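Local coordinates for protein peptidase S15/CocE/NonD (Thaumarchaeota archaeon SCGC AB-539-E09, PDB 4PF1) that is a serine peptidase of the S15/CocE/NonD family with an alpha/beta-hydrolase fold, an aminopeptidase that probably cleaves residues from the amino ends of peptides, at residues L341-D346 against L376-G381; G348-R353 against N383-Y388; Q357-H362 against L370-V375. All coordinates share one frame; numbering follows the deposited sequence.

Interaction 1 of 3, residues L341-D346 against L376-G381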
loop_
_atom_site.group_PDB
_atom_site.type_symbol
_atom_site.label_atom_id
_atom_site.label_comp_id
_atom_site.label_asym_id
_atom_site.label_seq_id
_atom_site.Cartn_x
_atom_site.Cartn_y
_atom_site.Cartn_z
ATOM N N LEU A 341 -15.358 -2.881 7.698
ATOM C CA LEU A 341 -16.619 -2.177 7.957
ATOM C C LEU A 341 -16.468 -0.680 7.780
ATOM O O LEU A 341 -15.544 -0.092 8.332
ATOM C CB LEU A 341 -17.161 -2.480 9.369
ATOM C CG LEU A 341 -17.285 -3.951 9.789
ATOM C CD1 LEU A 341 -17.909 -4.057 11.157
ATOM C CD2 LEU A 341 -18.110 -4.754 8.792
ATOM N N GLN A 342 -17.393 -0.059 7.030
ATOM C CA GLN A 342 -17.391 1.382 6.776
ATOM C C GLN A 342 -18.631 2.030 7.379
ATOM O O GLN A 342 -19.754 1.588 7.125
ATOM C CB GLN A 342 -17.289 1.673 5.275
ATOM C CG GLN A 342 -15.927 1.306 4.692
ATOM C CD GLN A 342 -15.898 1.418 3.193
ATOM O OE1 GLN A 342 -16.587 0.688 2.475
ATOM N NE2 GLN A 342 -15.062 2.310 2.686
ATOM N N PHE A 343 -18.419 3.055 8.218
ATOM C CA PHE A 343 -19.498 3.753 8.916
ATOM C C PHE A 343 -19.810 5.088 8.228
ATOM O O PHE A 343 -19.028 5.546 7.389
ATOM C CB PHE A 343 -19.137 3.944 10.410
ATOM C CG PHE A 343 -18.608 2.687 11.080
ATOM C CD1 PHE A 343 -19.329 1.494 11.034
ATOM C CD2 PHE A 343 -17.383 2.692 11.739
ATOM C CE1 PHE A 343 -18.826 0.330 11.625
ATOM C CE2 PHE A 343 -16.883 1.526 12.331
ATOM C CZ PHE A 343 -17.612 0.356 12.279
ATOM N N GLU A 344 -20.978 5.678 8.531
ATOM C CA GLU A 344 -21.404 6.917 7.884
ATOM C C GLU A 344 -20.695 8.135 8.491
ATOM O O GLU A 344 -21.207 8.766 9.421
ATOM C CB GLU A 344 -22.934 7.070 7.929
ATOM C CG GLU A 344 -23.649 6.272 6.850
ATOM C CD GLU A 344 -23.473 6.811 5.442
ATOM O OE1 GLU A 344 -24.167 7.791 5.089
ATOM O OE2 GLU A 344 -22.641 6.252 4.692
ATOM N N GLY A 345 -19.512 8.430 7.956
ATOM C CA GLY A 345 -18.682 9.549 8.384
ATOM C C GLY A 345 -17.867 9.252 9.623
ATOM O O GLY A 345 -17.876 8.122 10.124
ATOM N N ASP A 346 -17.152 10.271 10.127
ATOM C CA ASP A 346 -16.351 10.144 11.342
ATOM C C ASP A 346 -17.278 10.174 12.565
ATOM O O ASP A 346 -17.564 11.245 13.107
ATOM C CB ASP A 346 -15.265 11.250 11.407
ATOM C CG ASP A 346 -14.414 11.246 12.668
ATOM O OD1 ASP A 346 -14.494 10.263 13.437
ATOM O OD2 ASP A 346 -13.689 12.233 12.895
ATOM N N LEU A 376 -27.803 6.728 23.528
ATOM C CA LEU A 376 -27.459 7.104 22.166
ATOM C C LEU A 376 -26.718 5.918 21.565
ATOM O O LEU A 376 -25.597 5.621 21.974
ATOM C CB LEU A 376 -26.617 8.399 22.161
ATOM C CG LEU A 376 -26.296 9.030 20.798
ATOM C CD1 LEU A 376 -27.569 9.407 20.033
ATOM C CD2 LEU A 376 -25.424 10.253 20.970
ATOM N N SER A 377 -27.409 5.152 20.712
ATOM C CA SER A 377 -26.866 3.914 20.163
ATOM C C SER A 377 -26.711 3.970 18.651
ATOM O O SER A 377 -27.645 4.346 17.937
ATOM C CB SER A 377 -27.755 2.735 20.554
ATOM O OG SER A 377 -27.384 1.538 19.891
ATOM N N TYR A 378 -25.529 3.578 18.164
ATOM C CA TYR A 378 -25.266 3.485 16.734
ATOM C C TYR A 378 -25.550 2.070 16.295
ATOM O O TYR A 378 -24.991 1.120 16.851
ATOM C CB TYR A 378 -23.823 3.883 16.403
ATOM C CG TYR A 378 -23.522 3.953 14.917
ATOM C CD1 TYR A 378 -23.234 2.802 14.187
ATOM C CD2 TYR A 378 -23.453 5.177 14.259
ATOM C CE1 TYR A 378 -22.915 2.865 12.830
ATOM C CE2 TYR A 378 -23.140 5.253 12.901
ATOM C CZ TYR A 378 -22.863 4.093 12.193
ATOM O OH TYR A 378 -22.517 4.165 10.868
ATOM N N GLU A 379 -26.430 1.925 15.308
ATOM C CA GLU A 379 -26.820 0.628 14.780
ATOM C C GLU A 379 -25.983 0.295 13.556
ATOM O O GLU A 379 -26.047 1.012 12.554
ATOM C CB GLU A 379 -28.320 0.629 14.437
ATOM C CG GLU A 379 -28.879 -0.735 14.064
ATOM C CD GLU A 379 -30.349 -0.742 13.684
ATOM O OE1 GLU A 379 -30.915 0.347 13.437
ATOM O OE2 GLU A 379 -30.935 -1.846 13.624
ATOM N N THR A 380 -25.192 -0.794 13.636
ATOM C CA THR A 380 -24.371 -1.256 12.513
ATOM C C THR A 380 -25.291 -1.935 11.485
ATOM O O THR A 380 -26.417 -2.307 11.817
ATOM C CB THR A 380 -23.200 -2.142 12.992
ATOM O OG1 THR A 380 -23.674 -3.138 13.902
ATOM C CG2 THR A 380 -22.084 -1.330 13.643
ATOM N N GLY A 381 -24.846 -1.998 10.235
ATOM C CA GLY A 381 -25.657 -2.508 9.136
ATOM C C GLY A 381 -26.514 -1.403 8.550
ATOM O O GLY A 381 -26.377 -1.063 7.372
#

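Interaction 2 of 3, residues G348-R353 against N383-Y388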
loop_
_atom_site.group_PDB
_atom_site.type_symbol
_atom_site.label_atom_id
_atom_site.label_comp_id
_atom_site.label_asym_id
_atom_site.label_seq_id
_atom_site.Cartn_x
_atom_site.Cartn_y
_atom_site.Cartn_z
ATOM N N GLY A 348 -16.694 9.090 15.567
ATOM C CA GLY A 348 -15.924 9.482 16.744
ATOM C C GLY A 348 -15.910 10.985 16.912
ATOM O O GLY A 348 -16.350 11.505 17.943
ATOM N N GLY A 349 -15.468 11.677 15.859
ATOM C CA GLY A 349 -15.456 13.137 15.794
ATOM C C GLY A 349 -16.847 13.744 15.887
ATOM O O GLY A 349 -17.017 14.804 16.498
ATOM N N TRP A 350 -17.867 13.055 15.303
ATOM C CA TRP A 350 -19.266 13.506 15.355
ATOM C C TRP A 350 -19.771 13.502 16.797
ATOM O O TRP A 350 -20.459 14.436 17.200
ATOM C CB TRP A 350 -20.183 12.631 14.471
ATOM C CG TRP A 350 -21.633 13.026 14.543
ATOM C CD1 TRP A 350 -22.258 13.980 13.797
ATOM C CD2 TRP A 350 -22.616 12.531 15.468
ATOM N NE1 TRP A 350 -23.569 14.113 14.199
ATOM C CE2 TRP A 350 -23.814 13.238 15.226
ATOM C CE3 TRP A 350 -22.599 11.557 16.485
ATOM C CZ2 TRP A 350 -24.989 12.992 15.950
ATOM C CZ3 TRP A 350 -23.758 11.328 17.213
ATOM C CH2 TRP A 350 -24.937 12.034 16.939
ATOM N N PHE A 351 -19.463 12.431 17.557
ATOM C CA PHE A 351 -19.891 12.309 18.949
ATOM C C PHE A 351 -19.268 13.405 19.825
ATOM O O PHE A 351 -19.978 14.014 20.625
ATOM C CB PHE A 351 -19.564 10.908 19.526
ATOM C CG PHE A 351 -19.497 10.891 21.039
ATOM C CD1 PHE A 351 -20.655 11.005 21.805
ATOM C CD2 PHE A 351 -18.272 10.864 21.697
ATOM C CE1 PHE A 351 -20.590 11.065 23.196
ATOM C CE2 PHE A 351 -18.210 10.922 23.091
ATOM C CZ PHE A 351 -19.369 11.021 23.830
ATOM N N ARG A 352 -17.947 13.616 19.715
ATOM C CA ARG A 352 -17.245 14.594 20.551
ATOM C C ARG A 352 -17.706 16.027 20.285
ATOM O O ARG A 352 -17.943 16.766 21.240
ATOM C CB ARG A 352 -15.723 14.476 20.398
ATOM C CG ARG A 352 -15.160 13.242 21.105
ATOM C CD ARG A 352 -13.634 13.237 21.219
ATOM N NE ARG A 352 -12.957 13.485 19.939
ATOM C CZ ARG A 352 -12.785 12.571 18.988
ATOM N NH1 ARG A 352 -13.265 11.343 19.141
ATOM N NH2 ARG A 352 -12.153 12.886 17.868
ATOM N N ARG A 353 -17.869 16.409 19.008
ATOM C CA ARG A 353 -18.286 17.768 18.649
ATOM C C ARG A 353 -19.769 18.041 18.957
ATOM O O ARG A 353 -20.090 19.113 19.462
ATOM C CB ARG A 353 -18.022 18.056 17.159
ATOM C CG ARG A 353 -16.543 18.079 16.755
ATOM C CD ARG A 353 -16.337 18.542 15.315
ATOM N NE ARG A 353 -17.248 17.876 14.381
ATOM C CZ ARG A 353 -16.954 16.770 13.707
ATOM N NH1 ARG A 353 -15.757 16.208 13.831
ATOM N NH2 ARG A 353 -17.847 16.224 12.894
ATOM N N ASN A 383 -26.358 1.724 9.818
ATOM C CA ASN A 383 -25.453 2.884 9.944
ATOM C C ASN A 383 -26.211 4.165 10.362
ATOM O O ASN A 383 -26.153 5.186 9.671
ATOM C CB ASN A 383 -24.649 3.103 8.652
ATOM C CG ASN A 383 -23.653 2.008 8.378
ATOM O OD1 ASN A 383 -22.702 1.792 9.138
ATOM N ND2 ASN A 383 -23.853 1.288 7.288
ATOM N N ALA A 384 -26.910 4.102 11.505
ATOM C CA ALA A 384 -27.691 5.229 12.007
ATOM C C ALA A 384 -27.644 5.327 13.523
ATOM O O ALA A 384 -27.641 4.304 14.214
ATOM C CB ALA A 384 -29.137 5.112 11.542
ATOM N N TRP A 385 -27.609 6.571 14.034
ATOM C CA TRP A 385 -27.644 6.874 15.463
ATOM C C TRP A 385 -29.094 6.926 15.912
ATOM O O TRP A 385 -29.931 7.511 15.219
ATOM C CB TRP A 385 -26.948 8.215 15.761
ATOM C CG TRP A 385 -25.448 8.162 15.763
ATOM C CD1 TRP A 385 -24.610 8.639 14.799
ATOM C CD2 TRP A 385 -24.609 7.702 16.833
ATOM N NE1 TRP A 385 -23.299 8.468 15.183
ATOM C CE2 TRP A 385 -23.269 7.891 16.426
ATOM C CE3 TRP A 385 -24.858 7.097 18.079
ATOM C CZ2 TRP A 385 -22.184 7.513 17.224
ATOM C CZ3 TRP A 385 -23.782 6.734 18.874
ATOM C CH2 TRP A 385 -22.464 6.940 18.446
ATOM N N HIS A 386 -29.406 6.303 17.046
ATOM C CA HIS A 386 -30.773 6.283 17.554
ATOM C C HIS A 386 -30.860 6.885 18.938
ATOM O O HIS A 386 -29.929 6.758 19.733
ATOM C CB HIS A 386 -31.328 4.848 17.586
ATOM C CG HIS A 386 -31.343 4.167 16.256
ATOM N ND1 HIS A 386 -32.287 4.480 15.296
ATOM C CD2 HIS A 386 -30.546 3.184 15.781
ATOM C CE1 HIS A 386 -32.024 3.694 14.266
ATOM N NE2 HIS A 386 -30.983 2.900 14.510
ATOM N N ARG A 387 -31.999 7.519 19.233
ATOM C CA ARG A 387 -32.321 8.063 20.549
ATOM C C ARG A 387 -33.183 7.038 21.279
ATOM O O ARG A 387 -34.284 6.728 20.815
ATOM C CB ARG A 387 -33.072 9.402 20.418
ATOM C CG ARG A 387 -32.246 10.545 19.831
ATOM C CD ARG A 387 -33.082 11.810 19.686
ATOM N NE ARG A 387 -33.591 12.280 20.979
ATOM C CZ ARG A 387 -32.984 13.189 21.737
ATOM N NH1 ARG A 387 -31.856 13.757 21.330
ATOM N NH2 ARG A 387 -33.506 13.543 22.904
ATOM N N TYR A 388 -32.662 6.452 22.366
ATOM C CA TYR A 388 -33.399 5.447 23.133
ATOM C C TYR A 388 -33.616 5.908 24.570
ATOM O O TYR A 388 -32.785 6.635 25.115
ATOM C CB TYR A 388 -32.671 4.084 23.115
ATOM C CG TYR A 388 -32.630 3.391 21.765
ATOM C CD1 TYR A 388 -33.733 3.409 20.911
ATOM C CD2 TYR A 388 -31.526 2.633 21.384
ATOM C CE1 TYR A 388 -33.708 2.750 19.681
ATOM C CE2 TYR A 388 -31.496 1.956 20.164
ATOM C CZ TYR A 388 -32.590 2.018 19.314
ATOM O OH TYR A 388 -32.555 1.366 18.105
#

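Interaction 3 of 3, residues Q357-H362 against L370-V375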
loop_
_atom_site.group_PDB
_atom_site.type_symbol
_atom_site.label_atom_id
_atom_site.label_comp_id
_atom_site.label_asym_id
_atom_site.label_seq_id
_atom_site.Cartn_x
_atom_site.Cartn_y
_atom_site.Cartn_z
ATOM N N GLN A 357 -18.935 17.820 23.658
ATOM C CA GLN A 357 -18.622 19.236 23.878
ATOM C C GLN A 357 -19.869 20.032 24.374
ATOM O O GLN A 357 -19.736 20.711 25.390
ATOM C CB GLN A 357 -17.983 19.888 22.637
ATOM C CG GLN A 357 -17.232 21.205 22.936
ATOM C CD GLN A 357 -16.197 21.102 24.049
ATOM O OE1 GLN A 357 -15.432 20.131 24.154
ATOM N NE2 GLN A 357 -16.133 22.123 24.888
ATOM N N PRO A 358 -21.096 19.889 23.787
ATOM C CA PRO A 358 -22.254 20.622 24.342
ATOM C C PRO A 358 -22.608 20.163 25.764
ATOM O O PRO A 358 -23.056 20.981 26.566
ATOM C CB PRO A 358 -23.382 20.316 23.350
ATOM C CG PRO A 358 -22.687 19.913 22.095
ATOM C CD PRO A 358 -21.482 19.158 22.564
ATOM N N PHE A 359 -22.366 18.869 26.087
ATOM C CA PHE A 359 -22.559 18.318 27.437
ATOM C C PHE A 359 -21.650 19.068 28.423
ATOM O O PHE A 359 -22.133 19.598 29.423
ATOM C CB PHE A 359 -22.257 16.798 27.450
ATOM C CG PHE A 359 -22.161 16.148 28.815
ATOM C CD1 PHE A 359 -23.306 15.763 29.505
ATOM C CD2 PHE A 359 -20.923 15.880 29.392
ATOM C CE1 PHE A 359 -23.215 15.140 30.755
ATOM C CE2 PHE A 359 -20.834 15.263 30.645
ATOM C CZ PHE A 359 -21.980 14.900 31.318
ATOM N N LEU A 360 -20.339 19.153 28.099
ATOM C CA LEU A 360 -19.336 19.832 28.923
ATOM C C LEU A 360 -19.588 21.336 28.999
ATOM O O LEU A 360 -19.528 21.900 30.090
ATOM C CB LEU A 360 -17.911 19.568 28.391
ATOM C CG LEU A 360 -17.411 18.115 28.430
ATOM C CD1 LEU A 360 -16.112 17.973 27.668
ATOM C CD2 LEU A 360 -17.244 17.617 29.866
ATOM N N ASP A 361 -19.886 21.984 27.848
ATOM C CA ASP A 361 -20.129 23.428 27.788
ATOM C C ASP A 361 -21.313 23.852 28.658
ATOM O O ASP A 361 -21.253 24.915 29.275
ATOM C CB ASP A 361 -20.335 23.900 26.340
ATOM C CG ASP A 361 -19.059 23.953 25.517
ATOM O OD1 ASP A 361 -17.987 24.251 26.095
ATOM O OD2 ASP A 361 -19.141 23.761 24.286
ATOM N N HIS A 362 -22.366 23.009 28.750
ATOM C CA HIS A 362 -23.527 23.326 29.578
ATOM C C HIS A 362 -23.170 23.360 31.076
ATOM O O HIS A 362 -23.542 24.309 31.758
ATOM C CB HIS A 362 -24.693 22.352 29.331
ATOM C CG HIS A 362 -25.788 22.476 30.349
ATOM N ND1 HIS A 362 -26.547 23.627 30.455
ATOM C CD2 HIS A 362 -26.154 21.622 31.333
ATOM C CE1 HIS A 362 -27.365 23.430 31.478
ATOM N NE2 HIS A 362 -27.174 22.233 32.030
ATOM N N LEU A 370 -28.238 20.840 25.878
ATOM C CA LEU A 370 -28.603 20.018 24.729
ATOM C C LEU A 370 -29.426 18.825 25.203
ATOM O O LEU A 370 -29.095 18.216 26.223
ATOM C CB LEU A 370 -27.337 19.551 23.972
ATOM C CG LEU A 370 -27.546 18.619 22.762
ATOM C CD1 LEU A 370 -28.122 19.369 21.568
ATOM C CD2 LEU A 370 -26.260 17.951 22.375
ATOM N N ASP A 371 -30.510 18.504 24.474
ATOM C CA ASP A 371 -31.378 17.377 24.801
ATOM C C ASP A 371 -30.703 16.059 24.390
ATOM O O ASP A 371 -30.981 15.520 23.315
ATOM C CB ASP A 371 -32.768 17.541 24.138
ATOM C CG ASP A 371 -33.790 16.462 24.484
ATOM O OD1 ASP A 371 -33.721 15.909 25.610
ATOM O OD2 ASP A 371 -34.683 16.200 23.648
ATOM N N ILE A 372 -29.770 15.575 25.238
ATOM C CA ILE A 372 -29.060 14.313 25.028
ATOM C C ILE A 372 -29.982 13.188 25.496
ATOM O O ILE A 372 -30.529 13.281 26.600
ATOM C CB ILE A 372 -27.675 14.293 25.766
ATOM C CG1 ILE A 372 -26.777 15.474 25.324
ATOM C CG2 ILE A 372 -26.943 12.942 25.576
ATOM C CD1 ILE A 372 -25.706 15.867 26.337
ATOM N N PRO A 373 -30.209 12.130 24.681
ATOM C CA PRO A 373 -31.095 11.049 25.134
ATOM C C PRO A 373 -30.470 10.224 26.262
ATOM O O PRO A 373 -29.267 10.344 26.530
ATOM C CB PRO A 373 -31.287 10.203 23.872
ATOM C CG PRO A 373 -30.040 10.416 23.087
ATOM C CD PRO A 373 -29.661 11.854 23.333
ATOM N N ARG A 374 -31.288 9.389 26.922
ATOM C CA ARG A 374 -30.826 8.474 27.963
ATOM C C ARG A 374 -29.785 7.532 27.363
ATOM O O ARG A 374 -28.725 7.322 27.953
ATOM C CB ARG A 374 -32.019 7.679 28.533
ATOM C CG ARG A 374 -31.704 6.868 29.793
ATOM C CD ARG A 374 -31.966 7.631 31.088
ATOM N NE ARG A 374 -33.230 8.378 31.071
ATOM C CZ ARG A 374 -34.410 7.871 31.419
ATOM N NH1 ARG A 374 -35.501 8.623 31.372
ATOM N NH2 ARG A 374 -34.509 6.604 31.808
ATOM N N VAL A 375 -30.081 7.005 26.156
ATOM C CA VAL A 375 -29.202 6.099 25.425
ATOM C C VAL A 375 -29.053 6.588 23.973
ATOM O O VAL A 375 -30.046 6.859 23.291
ATOM C CB VAL A 375 -29.688 4.618 25.500
ATOM C CG1 VAL A 375 -28.854 3.707 24.599
ATOM C CG2 VAL A 375 -29.666 4.103 26.938
#

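Interaction 1 of 3, residues L341-D346 against L376-G381
Near one margin of the alpha/beta-hydrolase sheet, on its next-to-last strand 375-379, the phenol of Tyr378 reaches into the turn around Phe343 and Glu344, just ahead of helix 347-365. The bond that defines the contact runs from Glu344 N to Tyr378 OH, 3.2 Å long and nearly straight, with an N-H...O angle of 169°. The amide approaches at the edge of the phenol ring, near its plane. With CG anti to the backbone N, chi1 of -174° points the Tyr378 ring from the strand toward the turn. Its hydroxyl is also hydrogen-bonded to Asn383, so the buried oxygen has two polar partners, one in the turn and one beside the neighbouring strand.

Phe343 packs on the same hydroxyl through its CB, 3.4 Å from Tyr378 OH, while the two ring centroids lie 6.0 Å apart, with the planes at 77°. Further round the Phe343 ring, CE1 meets Thr380 CG2 at 4.2 Å. Thr380 OG1 is hydrogen-bonded to His564 and to the carbonyl of Ser563, while CG2 faces the ring.

The Glu344 side chain bends midway and its end turns to another subunit, where OE2 accepts from the backbone N of Asp346 of the second subunit. A weak bond from Gly345 N to Phe343 O spans the inverse gamma turn centred on Glu344 that leads into helix 347-365 of the alpha/beta-hydrolase fold.

Interaction 2 of 3, residues G348-R353 against N383-Y388
The indole pair Trp350-Trp385 joins the first turn of helix 347-365 to strand 384-388, the last strand at one end of the mixed sheet within this chain. The six-membered ring of Trp350 lies over the five-membered ring of Trp385 in a face-to-face stack, with centroids 4.2 Å apart and planes inclined by 25°. The tilt and the off-centre overlap show in the individual atoms: Trp350 CE3 is closest to Trp385 NE1 at 3.4 Å, whereas Trp350 CH2 reaches Trp385 CD1 only at 4.0 Å. Between them, Trp350 CZ3 sits 3.6 Å from Trp385 CE2, over the face of the indole but displaced toward its rim. The indoles enter from opposite sides and overlap in passing.

Trp350 has CG anti to its own backbone N (chi1 178°), projecting the indole from the helix toward the strand. This is the helix-on-sheet packing of an alpha/beta-hydrolase fold, made here at the sheet margin by two large flat groups. Tyr378 of strand 375-379 meets the Trp385 ring edge-to-face, and Val322 of strand 319-324 touches the same side chain.

At the foot of the strand, a G1 beta bulge sets Asn383 and Ala384 opposite the single residue Glu379, with Asn383 at positive phi. On the helix, Phe351 turns the end of its side chain from strand 384-388 and packs against Leu288, Val290 and Val322.

Interaction 3 of 3, residues Q357-H362 against L370-V375
Phe359 has CG anti to the backbone N (chi1 169°), whereas Ile372 holds CG1 beside its own N (chi1 -57°) and runs on extended; these settings bring the CD1 methyl of Ile372 to the base of the aromatic side chain. The contact closes the returning half of a beta-alpha-beta crossover of the alpha/beta-hydrolase fold, from strand 319-324 through helix 347-365 to strand 375-379.

Two apolar pairs carry it. In the first, Ile372 CD1 lies 3.7 Å from Phe359 CB and 4.0 Å from Phe359 CD1. The methyl lies at the ring edge, near its plane, and the two side chains cross at about a right angle. Phe359 also packs on Ala180 and Val182 of strand 178-184, so the same residue faces both the sheet and the returning connection.

The second pair is more peripheral. Pro358 and Leu370 lie side by side and point the same way, with Pro358 CB 4.1 Å from Leu370 CB and Pro358 CG 4.1 Å from Leu370 CD2. Lacking an amide hydrogen, Pro358 makes no backbone bond to the preceding turn, and the helix is kinked there.

Beside the kink, Gln357 NE2 donates to Asp361 OD1 over 3.1 Å, from above the carboxylate plane, at an N-H...O angle of 138°; OD1 is shared with Tyr99 OH. Asp371 centres an inverse gamma turn, its Ile372 N to Leu370 O bond a weak one at 2.9 Å. On the helix side, the closest approach to Leu370 is made by Pro358 CB, 3.9 Å from the CD2 methyl.

Interactions 1 and 2, with centres 8 Å apart, share the pairing of strands 375-379 and 384-388: Ser377 O and His386 N are 2.8 Å apart, a probable hydrogen bond, and Tyr378 CD2 packs 3.4 Å from Trp385 NE1, linking the phenol to the indole pair. Interactions 2 and 3 share helix 347-365 and lie 12 Å apart between centres; Tyr388 N to Val375 O, 2.8 Å, ties their strand ends. Interactions 1 and 3 are 20 Å apart between centres and join through sequence alone. Interaction 2 sets the helix on the edge strand, while 1 and 3 hold the chain before and after it; the probable Ser161-His328-Asp295 triad includes no residue of the three contacts.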